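Local coordinates for 3-Hydroxyacyl-CoA dehydrogenase (Ralstonia eutropha H16, PDB 4PZC), which catalyses the reversible NAD-dependent oxidation of (S)-3-hydroxyacyl-CoA thioesters, such as (S)-3-hydroxybutyryl-CoA, to the corresponding 3-oxoacyl-CoA, at residues 149-154 and 174-179; 133-138 and 160-165; 210-215 and 278-283. One frame throughout, in Å; residues are numbered along the deposited sequence.

Contact 1: residues 149-154 and 174-179; sequences ALVELI and LGKYPI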
ATOM      1  N   ALA A 149      12.549  10.169   6.303  1.00 65.99           N
ATOM      2  CA  ALA A 149      12.207  11.189   7.272  1.00 65.95           C
ATOM      3  C   ALA A 149      11.200  10.691   8.294  1.00 64.28           C
ATOM      4  O   ALA A 149      10.251  11.409   8.606  1.00 61.34           O
ATOM      5  CB  ALA A 149      11.670  12.430   6.563  1.00 64.86           C
ATOM      6  N   LEU A 150      11.405   9.495   8.844  1.00 64.87           N
ATOM      7  CA  LEU A 150      10.557   9.050   9.957  1.00 66.80           C
ATOM      8  C   LEU A 150      11.094   7.925  10.826  1.00 67.44           C
ATOM      9  O   LEU A 150      11.971   7.132  10.432  1.00 75.73           O
ATOM     10  CB  LEU A 150       9.172   8.655   9.459  1.00 70.34           C
ATOM     11  CG  LEU A 150       8.965   7.290   8.773  1.00 73.27           C
ATOM     12  CD1 LEU A 150      10.214   6.766   8.047  1.00 69.79           C
ATOM     13  CD2 LEU A 150       8.385   6.280   9.766  1.00 70.19           C
ATOM     14  N   VAL A 151      10.532   7.878  12.024  1.00 62.87           N
ATOM     15  CA  VAL A 151      10.869   6.880  13.011  1.00 61.77           C
ATOM     16  C   VAL A 151       9.612   6.477  13.763  1.00 58.84           C
ATOM     17  O   VAL A 151       8.734   7.330  14.057  1.00 49.68           O
ATOM     18  CB  VAL A 151      11.828   7.438  14.060  1.00 63.98           C
ATOM     19  CG1 VAL A 151      12.490   6.300  14.822  1.00 63.29           C
ATOM     20  CG2 VAL A 151      12.862   8.320  13.400  1.00 67.71           C
ATOM     21  N   GLU A 152       9.536   5.191  14.090  1.00 50.06           N
ATOM     22  CA  GLU A 152       8.498   4.745  14.959  1.00 53.29           C
ATOM     23  C   GLU A 152       9.080   4.859  16.344  1.00 53.07           C
ATOM     24  O   GLU A 152      10.177   4.382  16.595  1.00 53.04           O
ATOM     25  CB  GLU A 152       8.061   3.317  14.643  1.00 58.44           C
ATOM     26  CG  GLU A 152       7.603   3.130  13.204  1.00 59.06           C
ATOM     27  CD  GLU A 152       6.993   1.762  12.931  1.00 60.87           C
ATOM     28  OE1 GLU A 152       7.700   0.722  12.965  1.00 57.67           O
ATOM     29  OE2 GLU A 152       5.783   1.736  12.648  1.00 70.36           O
ATOM     30  N   LEU A 153       8.348   5.531  17.228  1.00 54.28           N
ATOM     31  CA  LEU A 153       8.735   5.688  18.617  1.00 53.11           C
ATOM     32  C   LEU A 153       7.855   4.742  19.343  1.00 47.65           C
ATOM     33  O   LEU A 153       6.646   4.869  19.291  1.00 48.35           O
ATOM     34  CB  LEU A 153       8.460   7.103  19.100  1.00 59.60           C
ATOM     35  CG  LEU A 153       9.192   8.221  18.352  1.00 68.17           C
ATOM     36  CD1 LEU A 153       8.791   9.581  18.930  1.00 71.50           C
ATOM     37  CD2 LEU A 153      10.707   8.015  18.405  1.00 67.49           C
ATOM     38  N   ILE A 154       8.451   3.760  19.990  1.00 44.20           N
ATOM     39  CA  ILE A 154       7.672   2.678  20.517  1.00 42.61           C
ATOM     40  C   ILE A 154       7.810   2.609  22.026  1.00 43.00           C
ATOM     41  O   ILE A 154       8.895   2.380  22.580  1.00 42.17           O
ATOM     42  CB  ILE A 154       8.052   1.351  19.905  1.00 42.71           C
ATOM     43  CG1 ILE A 154       8.111   1.469  18.382  1.00 45.57           C
ATOM     44  CG2 ILE A 154       7.040   0.308  20.345  1.00 43.57           C
ATOM     45  CD1 ILE A 154       9.498   1.332  17.770  1.00 47.71           C
ATOM     46  N   LEU A 174      16.219  15.813  14.528  1.00 69.25           N
ATOM     47  CA  LEU A 174      16.856  15.113  13.402  1.00 64.55           C
ATOM     48  C   LEU A 174      16.146  15.305  12.041  1.00 66.49           C
ATOM     49  O   LEU A 174      16.636  14.822  11.017  1.00 70.50           O
ATOM     50  CB  LEU A 174      16.976  13.615  13.706  1.00 65.35           C
ATOM     51  CG  LEU A 174      18.189  13.128  14.528  1.00 67.88           C
ATOM     52  CD1 LEU A 174      18.086  13.444  16.014  1.00 64.17           C
ATOM     53  CD2 LEU A 174      18.385  11.630  14.345  1.00 67.14           C
ATOM     54  N   GLY A 175      14.995  15.986  12.022  1.00 67.92           N
ATOM     55  CA  GLY A 175      14.209  16.161  10.794  1.00 63.23           C
ATOM     56  C   GLY A 175      13.409  14.942  10.363  1.00 62.90           C
ATOM     57  O   GLY A 175      12.909  14.909   9.250  1.00 62.06           O
ATOM     58  N   LYS A 176      13.298  13.937  11.231  1.00 65.31           N
ATOM     59  CA  LYS A 176      12.419  12.789  10.996  1.00 69.08           C
ATOM     60  C   LYS A 176      11.048  13.082  11.594  1.00 71.29           C
ATOM     61  O   LYS A 176      10.941  13.792  12.595  1.00 64.75           O
ATOM     62  CB  LYS A 176      12.933  11.506  11.685  1.00 68.05           C
ATOM     63  CG  LYS A 176      14.407  11.169  11.563  1.00 66.79           C
ATOM     64  CD  LYS A 176      14.801  11.044  10.113  1.00 73.34           C
ATOM     65  CE  LYS A 176      16.045  10.193   9.926  1.00 73.85           C
ATOM     66  NZ  LYS A 176      16.705  10.537   8.633  1.00 75.49           N
ATOM     67  N   TYR A 177      10.004  12.490  11.020  1.00 77.50           N
ATOM     68  CA  TYR A 177       8.710  12.484  11.687  1.00 78.41           C
ATOM     69  C   TYR A 177       8.583  11.336  12.699  1.00 67.36           C
ATOM     70  O   TYR A 177       8.689  10.168  12.341  1.00 60.48           O
ATOM     71  CB  TYR A 177       7.539  12.472  10.696  1.00 87.99           C
ATOM     72  CG  TYR A 177       6.610  13.602  11.029  1.00107.83           C
ATOM     73  CD1 TYR A 177       5.931  13.619  12.246  1.00117.26           C
ATOM     74  CD2 TYR A 177       6.479  14.703  10.182  1.00121.77           C
ATOM     75  CE1 TYR A 177       5.115  14.680  12.596  1.00127.45           C
ATOM     76  CE2 TYR A 177       5.655  15.766  10.518  1.00130.30           C
ATOM     77  CZ  TYR A 177       4.975  15.748  11.726  1.00132.52           C
ATOM     78  OH  TYR A 177       4.158  16.799  12.072  1.00141.16           O
ATOM     79  N   PRO A 178       8.363  11.675  13.974  1.00 62.25           N
ATOM     80  CA  PRO A 178       8.095  10.669  14.984  1.00 63.01           C
ATOM     81  C   PRO A 178       6.747  10.036  14.787  1.00 61.93           C
ATOM     82  O   PRO A 178       5.822  10.702  14.348  1.00 65.22           O
ATOM     83  CB  PRO A 178       8.021  11.491  16.265  1.00 63.17           C
ATOM     84  CG  PRO A 178       7.502  12.805  15.805  1.00 63.59           C
ATOM     85  CD  PRO A 178       8.285  13.026  14.550  1.00 63.50           C
ATOM     86  N   ILE A 179       6.641   8.769  15.140  1.00 60.69           N
ATOM     87  CA  ILE A 179       5.376   8.069  15.131  1.00 63.64           C
ATOM     88  C   ILE A 179       5.278   7.290  16.428  1.00 63.15           C
ATOM     89  O   ILE A 179       5.994   6.306  16.616  1.00 65.28           O
ATOM     90  CB  ILE A 179       5.313   7.086  13.955  1.00 71.09           C
ATOM     91  CG1 ILE A 179       5.349   7.837  12.623  1.00 75.46           C
ATOM     92  CG2 ILE A 179       4.077   6.202  14.044  1.00 70.51           C
ATOM     93  CD1 ILE A 179       4.172   8.763  12.418  1.00 79.53           C
TER
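Ala149 and Tyr177 begin a parallel ladder in which the backbone of 149-154 alternately gives and takes bonds with 174-179. Tyr177 N reaches Ala149 O at 2.7 Å. Tyr177 O then receives Val151 N, and Ile179 O receives Leu153 N. The return bond from Ile179 N to Val151 O is weak, bent to 122° at the hydrogen. Beside the ladder, Leu153 and Pro178 lie side by side, Leu153 CD1 3.4 Å from Pro178 CB. Val151 CG2, turned beside its own backbone N, crosses Lys176 CB at 3.6 Å. The lysine bends at chi2 (-58°), and its NZ is held by the carbonyls of Val145 and Met148. Leu153 also packs on helix 161-173, which joins the two strands as a beta-alpha-beta crossover; that helix closes in a Schellman motif at Gly175. Leu150, Tyr177 and Ile179 face the second subunit, touching its Leu220 and Glu216. Glu152 is paired with Ile179 in the ladder. The nearest atoms of the Glu152 and His140 side chains are about 3 Å apart, consistent with the His-Glu pair of related dehydrogenases; His140 is predicted to be important for activity. Backbone NH groups of Val188 and Val189 both grip Glu152 OE2, holding the carboxylate beside His140.

Contact 2: residues 133-138 and 160-165; sequences ADRFIG and SDTTHA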
ATOM      1  N   ALA A 133      13.545   0.973  33.581  1.00 68.47           N
ATOM      2  CA  ALA A 133      12.673   0.787  32.424  1.00 62.17           C
ATOM      3  C   ALA A 133      12.077   2.106  31.921  1.00 59.44           C
ATOM      4  O   ALA A 133      12.072   2.347  30.723  1.00 62.53           O
ATOM      5  CB  ALA A 133      11.568  -0.185  32.777  1.00 63.30           C
ATOM      6  N   ASP A 134      11.604   2.967  32.824  1.00 56.49           N
ATOM      7  CA  ASP A 134      10.965   4.219  32.419  1.00 59.43           C
ATOM      8  C   ASP A 134      11.864   5.100  31.558  1.00 58.55           C
ATOM      9  O   ASP A 134      11.394   5.979  30.820  1.00 54.45           O
ATOM     10  CB  ASP A 134      10.477   5.007  33.633  1.00 64.21           C
ATOM     11  CG  ASP A 134      11.591   5.789  34.314  1.00 69.89           C
ATOM     12  OD1 ASP A 134      12.383   5.128  35.024  1.00 64.03           O
ATOM     13  OD2 ASP A 134      11.654   7.049  34.152  1.00 66.38           O
ATOM     14  N   ARG A 135      13.161   4.865  31.655  1.00 62.86           N
ATOM     15  CA  ARG A 135      14.125   5.555  30.805  1.00 71.66           C
ATOM     16  C   ARG A 135      14.439   4.749  29.532  1.00 67.85           C
ATOM     17  O   ARG A 135      15.343   5.104  28.791  1.00 64.98           O
ATOM     18  CB  ARG A 135      15.406   5.844  31.602  1.00 75.02           C
ATOM     19  CG  ARG A 135      15.218   6.844  32.730  1.00 76.58           C
ATOM     20  CD  ARG A 135      15.315   8.259  32.186  1.00 88.88           C
ATOM     21  NE  ARG A 135      14.218   9.106  32.652  1.00 97.02           N
ATOM     22  CZ  ARG A 135      13.829  10.237  32.066  1.00 94.14           C
ATOM     23  NH1 ARG A 135      14.448  10.698  30.977  1.00 88.26           N
ATOM     24  NH2 ARG A 135      12.806  10.912  32.577  1.00 95.18           N
ATOM     25  N   PHE A 136      13.683   3.683  29.271  1.00 64.37           N
ATOM     26  CA  PHE A 136      13.902   2.875  28.082  1.00 60.56           C
ATOM     27  C   PHE A 136      12.787   3.089  27.078  1.00 56.98           C
ATOM     28  O   PHE A 136      11.614   3.067  27.443  1.00 57.69           O
ATOM     29  CB  PHE A 136      13.982   1.391  28.422  1.00 63.62           C
ATOM     30  CG  PHE A 136      14.361   0.544  27.249  1.00 66.86           C
ATOM     31  CD1 PHE A 136      15.680   0.341  26.933  1.00 69.90           C
ATOM     32  CD2 PHE A 136      13.397  -0.008  26.432  1.00 69.74           C
ATOM     33  CE1 PHE A 136      16.028  -0.418  25.835  1.00 72.74           C
ATOM     34  CE2 PHE A 136      13.738  -0.767  25.331  1.00 69.26           C
ATOM     35  CZ  PHE A 136      15.056  -0.971  25.032  1.00 70.14           C
ATOM     36  N   ILE A 137      13.159   3.257  25.815  1.00 50.28           N
ATOM     37  CA  ILE A 137      12.188   3.485  24.757  1.00 51.90           C
ATOM     38  C   ILE A 137      12.656   2.756  23.498  1.00 52.59           C
ATOM     39  O   ILE A 137      13.820   2.401  23.403  1.00 59.52           O
ATOM     40  CB  ILE A 137      12.049   4.986  24.478  1.00 56.25           C
ATOM     41  CG1 ILE A 137      10.711   5.284  23.805  1.00 62.79           C
ATOM     42  CG2 ILE A 137      13.201   5.476  23.608  1.00 58.33           C
ATOM     43  CD1 ILE A 137      10.492   6.746  23.478  1.00 66.07           C
ATOM     44  N   GLY A 138      11.749   2.492  22.560  1.00 55.00           N
ATOM     45  CA  GLY A 138      12.083   1.818  21.297  1.00 53.09           C
ATOM     46  C   GLY A 138      12.057   2.789  20.138  1.00 53.17           C
ATOM     47  O   GLY A 138      11.267   3.728  20.131  1.00 54.82           O
ATOM     48  N   SER A 160       8.397   6.228  30.321  1.00 59.01           N
ATOM     49  CA  SER A 160       7.732   7.363  30.985  1.00 57.22           C
ATOM     50  C   SER A 160       7.290   8.366  29.972  1.00 58.30           C
ATOM     51  O   SER A 160       7.828   8.410  28.860  1.00 63.47           O
ATOM     52  CB  SER A 160       8.685   8.075  31.950  1.00 58.95           C
ATOM     53  OG  SER A 160       9.800   8.646  31.279  1.00 58.36           O
ATOM     54  N   ASP A 161       6.358   9.220  30.368  1.00 60.35           N
ATOM     55  CA  ASP A 161       5.969  10.343  29.504  1.00 63.49           C
ATOM     56  C   ASP A 161       7.171  11.234  29.180  1.00 61.42           C
ATOM     57  O   ASP A 161       7.341  11.715  28.049  1.00 52.54           O
ATOM     58  CB  ASP A 161       4.871  11.169  30.168  1.00 62.95           C
ATOM     59  CG  ASP A 161       3.563  10.430  30.232  1.00 62.41           C
ATOM     60  OD1 ASP A 161       3.246   9.736  29.252  1.00 61.84           O
ATOM     61  OD2 ASP A 161       2.858  10.537  31.257  1.00 63.31           O
ATOM     62  N   THR A 162       8.001  11.427  30.195  1.00 62.18           N
ATOM     63  CA  THR A 162       9.177  12.262  30.081  1.00 65.51           C
ATOM     64  C   THR A 162      10.191  11.711  29.071  1.00 62.67           C
ATOM     65  O   THR A 162      10.721  12.484  28.248  1.00 54.56           O
ATOM     66  CB  THR A 162       9.869  12.404  31.452  1.00 70.43           C
ATOM     67  OG1 THR A 162       8.882  12.456  32.502  1.00 69.99           O
ATOM     68  CG2 THR A 162      10.764  13.639  31.469  1.00 67.20           C
ATOM     69  N   THR A 163      10.459  10.398  29.161  1.00 57.11           N
ATOM     70  CA  THR A 163      11.394   9.714  28.269  1.00 59.34           C
ATOM     71  C   THR A 163      10.870   9.848  26.878  1.00 62.22           C
ATOM     72  O   THR A 163      11.627  10.021  25.918  1.00 62.72           O
ATOM     73  CB  THR A 163      11.488   8.193  28.519  1.00 60.80           C
ATOM     74  OG1 THR A 163      11.971   7.920  29.837  1.00 61.91           O
ATOM     75  CG2 THR A 163      12.437   7.556  27.525  1.00 60.15           C
ATOM     76  N   HIS A 164       9.556   9.738  26.773  1.00 66.53           N
ATOM     77  CA  HIS A 164       8.911   9.823  25.482  1.00 71.72           C
ATOM     78  C   HIS A 164       9.136  11.185  24.827  1.00 71.27           C
ATOM     79  O   HIS A 164       9.620  11.242  23.696  1.00 82.58           O
ATOM     80  CB  HIS A 164       7.430   9.492  25.601  1.00 71.94           C
ATOM     81  CG  HIS A 164       6.615  10.006  24.470  1.00 74.07           C
ATOM     82  ND1 HIS A 164       6.827   9.613  23.169  1.00 71.04           N
ATOM     83  CD2 HIS A 164       5.589  10.888  24.443  1.00 75.74           C
ATOM     84  CE1 HIS A 164       5.965  10.236  22.385  1.00 75.70           C
ATOM     85  NE2 HIS A 164       5.204  11.017  23.132  1.00 75.57           N
ATOM     86  N   ALA A 165       8.827  12.272  25.532  1.00 64.87           N
ATOM     87  CA  ALA A 165       8.898  13.617  24.924  1.00 64.08           C
ATOM     88  C   ALA A 165      10.328  14.002  24.528  1.00 61.11           C
ATOM     89  O   ALA A 165      10.572  14.607  23.469  1.00 53.32           O
ATOM     90  CB  ALA A 165       8.299  14.661  25.846  1.00 59.49           C
TER
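Ile137 and Thr163 meet through branches set by their first torsions. With Thr163 OG1 beside the backbone N (chi1 -62°), the methyl CG2 is left anti to N and faces Ile137 CB at 4.0 Å. Ile137 is fully extended (chi1 -158°, chi2 -179°), which carries its CD1 across to the helix, 4.0 Å from His164 CA. Arg135 starts away from the helix but bends at chi2 and chi3, and its guanidinium returns across the first turn: Arg135 NH2 comes to 3.5 Å from Thr162 CB, with Thr162 CG2 at the edge, in the guanidinium plane. Thr163 OG1 sits about 3.7 Å above the centre of one face, though its modelled place is uncertain. Asp134 lies at the start of the helix, where Ser160 is the N-cap. Ser160 N donates to Asp134 O at 3.0 Å, with the position of that oxygen less sure. The Asp134 carboxylate makes a long salt bridge to Arg135 NE and a further one, through OD1, to Arg132 NE. The contact thus seats the N-terminal turn of helix 161-173 on the entry to strand 136-141. Arg135, just ahead of the strand, and Ile137 within it form backbone bonds to strand 113-117, and Ile137 also packs on Ala115. Phe136, pointing the other way, packs on helix 123-127, so the strand is sandwiched between two helices in this Rossmann-type domain.

Contact 3: residues 210-215 and 278-283; sequences SPEEID and GVYVYS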
ATOM      1  N   SER A 210      -0.904 -13.461 -12.587  1.00 41.93           N
ATOM      2  CA  SER A 210       0.538 -13.534 -12.684  1.00 45.58           C
ATOM      3  C   SER A 210       1.133 -12.460 -11.771  1.00 47.49           C
ATOM      4  O   SER A 210       0.498 -11.426 -11.488  1.00 44.17           O
ATOM      5  CB  SER A 210       1.031 -13.372 -14.126  1.00 43.86           C
ATOM      6  OG  SER A 210       1.176 -12.001 -14.463  1.00 49.13           O
ATOM      7  N   PRO A 211       2.358 -12.714 -11.309  1.00 48.48           N
ATOM      8  CA  PRO A 211       3.031 -11.779 -10.450  1.00 48.50           C
ATOM      9  C   PRO A 211       3.101 -10.379 -11.086  1.00 50.17           C
ATOM     10  O   PRO A 211       2.593  -9.411 -10.508  1.00 49.94           O
ATOM     11  CB  PRO A 211       4.427 -12.390 -10.268  1.00 48.72           C
ATOM     12  CG  PRO A 211       4.507 -13.596 -11.120  1.00 47.69           C
ATOM     13  CD  PRO A 211       3.142 -13.930 -11.588  1.00 48.98           C
ATOM     14  N   GLU A 212       3.696 -10.281 -12.272  1.00 51.05           N
ATOM     15  CA  GLU A 212       3.868  -8.974 -12.929  1.00 50.60           C
ATOM     16  C   GLU A 212       2.545  -8.248 -12.920  1.00 47.88           C
ATOM     17  O   GLU A 212       2.459  -7.098 -12.540  1.00 42.67           O
ATOM     18  CB  GLU A 212       4.338  -9.110 -14.379  1.00 52.06           C
ATOM     19  CG  GLU A 212       5.694  -9.785 -14.567  1.00 55.03           C
ATOM     20  CD  GLU A 212       5.655 -11.303 -14.457  1.00 57.41           C
ATOM     21  OE1 GLU A 212       4.542 -11.904 -14.517  1.00 64.38           O
ATOM     22  OE2 GLU A 212       6.750 -11.895 -14.294  1.00 57.89           O
ATOM     23  N   GLU A 213       1.501  -8.958 -13.318  1.00 52.07           N
ATOM     24  CA  GLU A 213       0.158  -8.390 -13.351  1.00 54.09           C
ATOM     25  C   GLU A 213      -0.319  -7.998 -11.947  1.00 53.35           C
ATOM     26  O   GLU A 213      -0.977  -6.981 -11.773  1.00 54.24           O
ATOM     27  CB  GLU A 213      -0.828  -9.383 -13.975  1.00 58.41           C
ATOM     28  CG  GLU A 213      -0.781  -9.521 -15.502  1.00 58.87           C
ATOM     29  CD  GLU A 213      -1.930 -10.371 -16.034  1.00 59.92           C
ATOM     30  OE1 GLU A 213      -2.215 -11.444 -15.432  1.00 63.54           O
ATOM     31  OE2 GLU A 213      -2.576  -9.957 -17.025  1.00 56.00           O
ATOM     32  N   ILE A 214      -0.000  -8.816 -10.952  1.00 50.25           N
ATOM     33  CA  ILE A 214      -0.363  -8.497  -9.588  1.00 46.32           C
ATOM     34  C   ILE A 214       0.278  -7.154  -9.178  1.00 51.29           C
ATOM     35  O   ILE A 214      -0.380  -6.283  -8.552  1.00 47.17           O
ATOM     36  CB  ILE A 214       0.068  -9.627  -8.635  1.00 42.39           C
ATOM     37  CG1 ILE A 214      -0.818 -10.862  -8.799  1.00 42.64           C
ATOM     38  CG2 ILE A 214      -0.005  -9.175  -7.192  1.00 41.34           C
ATOM     39  CD1 ILE A 214      -0.321 -12.102  -8.052  1.00 41.72           C
ATOM     40  N   ASP A 215       1.561  -6.995  -9.528  1.00 52.15           N
ATOM     41  CA  ASP A 215       2.298  -5.764  -9.213  1.00 51.67           C
ATOM     42  C   ASP A 215       1.722  -4.581 -10.003  1.00 50.07           C
ATOM     43  O   ASP A 215       1.540  -3.483  -9.466  1.00 45.14           O
ATOM     44  CB  ASP A 215       3.799  -5.936  -9.483  1.00 54.51           C
ATOM     45  CG  ASP A 215       4.552  -6.706  -8.350  1.00 57.93           C
ATOM     46  OD1 ASP A 215       3.960  -7.118  -7.319  1.00 54.27           O
ATOM     47  OD2 ASP A 215       5.786  -6.877  -8.489  1.00 59.66           O
ATOM     48  N   GLY A 278      13.846 -14.543  -6.162  1.00 57.77           N
ATOM     49  CA  GLY A 278      12.760 -14.585  -5.214  1.00 54.18           C
ATOM     50  C   GLY A 278      11.500 -14.844  -5.999  1.00 52.62           C
ATOM     51  O   GLY A 278      11.255 -15.969  -6.426  1.00 55.47           O
ATOM     52  N   VAL A 279      10.697 -13.807  -6.193  1.00 52.41           N
ATOM     53  CA  VAL A 279       9.484 -13.926  -6.997  1.00 54.28           C
ATOM     54  C   VAL A 279       9.914 -13.780  -8.454  1.00 57.28           C
ATOM     55  O   VAL A 279       9.519 -14.551  -9.332  1.00 52.07           O
ATOM     56  CB  VAL A 279       8.434 -12.856  -6.621  1.00 53.47           C
ATOM     57  CG1 VAL A 279       7.284 -12.858  -7.621  1.00 54.31           C
ATOM     58  CG2 VAL A 279       7.921 -13.074  -5.201  1.00 52.04           C
ATOM     59  N   TYR A 280      10.746 -12.786  -8.703  1.00 56.41           N
ATOM     60  CA  TYR A 280      11.301 -12.616 -10.016  1.00 58.12           C
ATOM     61  C   TYR A 280      12.702 -13.186  -9.972  1.00 64.23           C
ATOM     62  O   TYR A 280      13.153 -13.679  -8.922  1.00 66.20           O
ATOM     63  CB  TYR A 280      11.301 -11.135 -10.373  1.00 57.55           C
ATOM     64  CG  TYR A 280       9.929 -10.522 -10.221  1.00 51.67           C
ATOM     65  CD1 TYR A 280       8.977 -10.714 -11.182  1.00 46.10           C
ATOM     66  CD2 TYR A 280       9.574  -9.785  -9.091  1.00 53.23           C
ATOM     67  CE1 TYR A 280       7.715 -10.181 -11.056  1.00 47.05           C
ATOM     68  CE2 TYR A 280       8.300  -9.241  -8.959  1.00 49.92           C
ATOM     69  CZ  TYR A 280       7.375  -9.452  -9.954  1.00 47.36           C
ATOM     70  OH  TYR A 280       6.101  -8.939  -9.886  1.00 48.08           O
ATOM     71  N   VAL A 281      13.376 -13.128 -11.117  1.00 65.07           N
ATOM     72  CA  VAL A 281      14.772 -13.549 -11.231  1.00 66.86           C
ATOM     73  C   VAL A 281      15.619 -12.316 -11.596  1.00 66.56           C
ATOM     74  O   VAL A 281      15.145 -11.438 -12.332  1.00 59.39           O
ATOM     75  CB  VAL A 281      14.902 -14.691 -12.260  1.00 63.72           C
ATOM     76  CG1 VAL A 281      16.361 -15.041 -12.501  1.00 65.70           C
ATOM     77  CG2 VAL A 281      14.136 -15.915 -11.776  1.00 60.50           C
ATOM     78  N   TYR A 282      16.852 -12.255 -11.072  1.00 69.38           N
ATOM     79  CA  TYR A 282      17.676 -11.034 -11.115  1.00 72.16           C
ATOM     80  C   TYR A 282      19.107 -11.242 -11.557  1.00 80.95           C
ATOM     81  O   TYR A 282      19.733 -12.271 -11.224  1.00 85.86           O
ATOM     82  CB  TYR A 282      17.717 -10.412  -9.734  1.00 72.19           C
ATOM     83  CG  TYR A 282      16.348 -10.086  -9.218  1.00 71.87           C
ATOM     84  CD1 TYR A 282      15.720  -8.902  -9.589  1.00 64.75           C
ATOM     85  CD2 TYR A 282      15.666 -10.970  -8.376  1.00 73.51           C
ATOM     86  CE1 TYR A 282      14.468  -8.594  -9.126  1.00 66.69           C
ATOM     87  CE2 TYR A 282      14.399 -10.668  -7.906  1.00 72.84           C
ATOM     88  CZ  TYR A 282      13.812  -9.473  -8.287  1.00 70.12           C
ATOM     89  OH  TYR A 282      12.563  -9.137  -7.841  1.00 65.94           O
ATOM     90  N   SER A 283      19.621 -10.226 -12.263  1.00 88.20           N
ATOM     91  CA  SER A 283      20.969 -10.238 -12.883  1.00 87.81           C
ATOM     92  C   SER A 283      22.059 -10.902 -12.043  1.00 90.18           C
ATOM     93  O   SER A 283      22.483 -12.017 -12.344  1.00 78.09           O
ATOM     94  CB  SER A 283      21.429  -8.808 -13.236  1.00 81.74           C
ATOM     95  OG  SER A 283      21.289  -8.554 -14.617  1.00 74.26           O
TER
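Pro211 and Val279 bring the first turn of helix 211-222 alongside the irregular C-terminal tail, with their CA atoms 7.6 Å apart. This belongs to the helical C-terminal domain of the 3-hydroxyacyl-CoA dehydrogenase family, and the tail packs against a turn opened by the N-cap Ser210, whose OG accepts from Glu213 N. Pro211 CB touches Val279 CG1 at 3.9 Å and Tyr280 CE1 at 4.0 Å. Val279 CG1, anti to the backbone N (chi1 171°), comes to rest over the centre of one face of the Tyr280 ring. The phenol reaches past the proline, and Tyr280 OH donates to Asp215 OD2 at 2.5 Å. It comes from well above the carboxylate plane, 72° out of it. The same carboxylate receives two backbone NH groups from the start of helix 228-235: OD1 takes Leu229 N and OD2 takes Ala230 N. Asp215 therefore joins one helix, the beginning of another and the tail, and the three donors would probably stabilise its negative charge. Asp233, in helix 228-235, also holds the tail, accepting from Val279 N, Tyr280 N and the Tyr282 hydroxyl. Pro211 and Val279 also both touch Leu229. Glu212, bent at chi2, runs antiparallel alongside Tyr280 and leaves Glu212 OE2 in the plane of the ring, 3.8 Å from Tyr280 CE1.

Contacts 1 and 2 share a sheet: strands 136-141 and 150-155 are antiparallel neighbours, the centres of contacts 1 and 2 lie 15 Å apart, and Ile154 N probably bonds to Gly138 O at 2.8 Å. Helix 161-173 is joined to this sheet at its start by contact 2, and runs on to strand 177-182 in contact 1. Contact 1 approaches the predicted active-site histidine, His140, whereas in contact 2 the Ile137 side chain is about 11 Å from that of His140. Contact 3 belongs to the other domain, its nearest atoms about 22 Å from contact 1 and about 30 Å from contact 2. Across the dimer the distance closes: Glu213 of contact 3 packs on Ile179 of the second subunit.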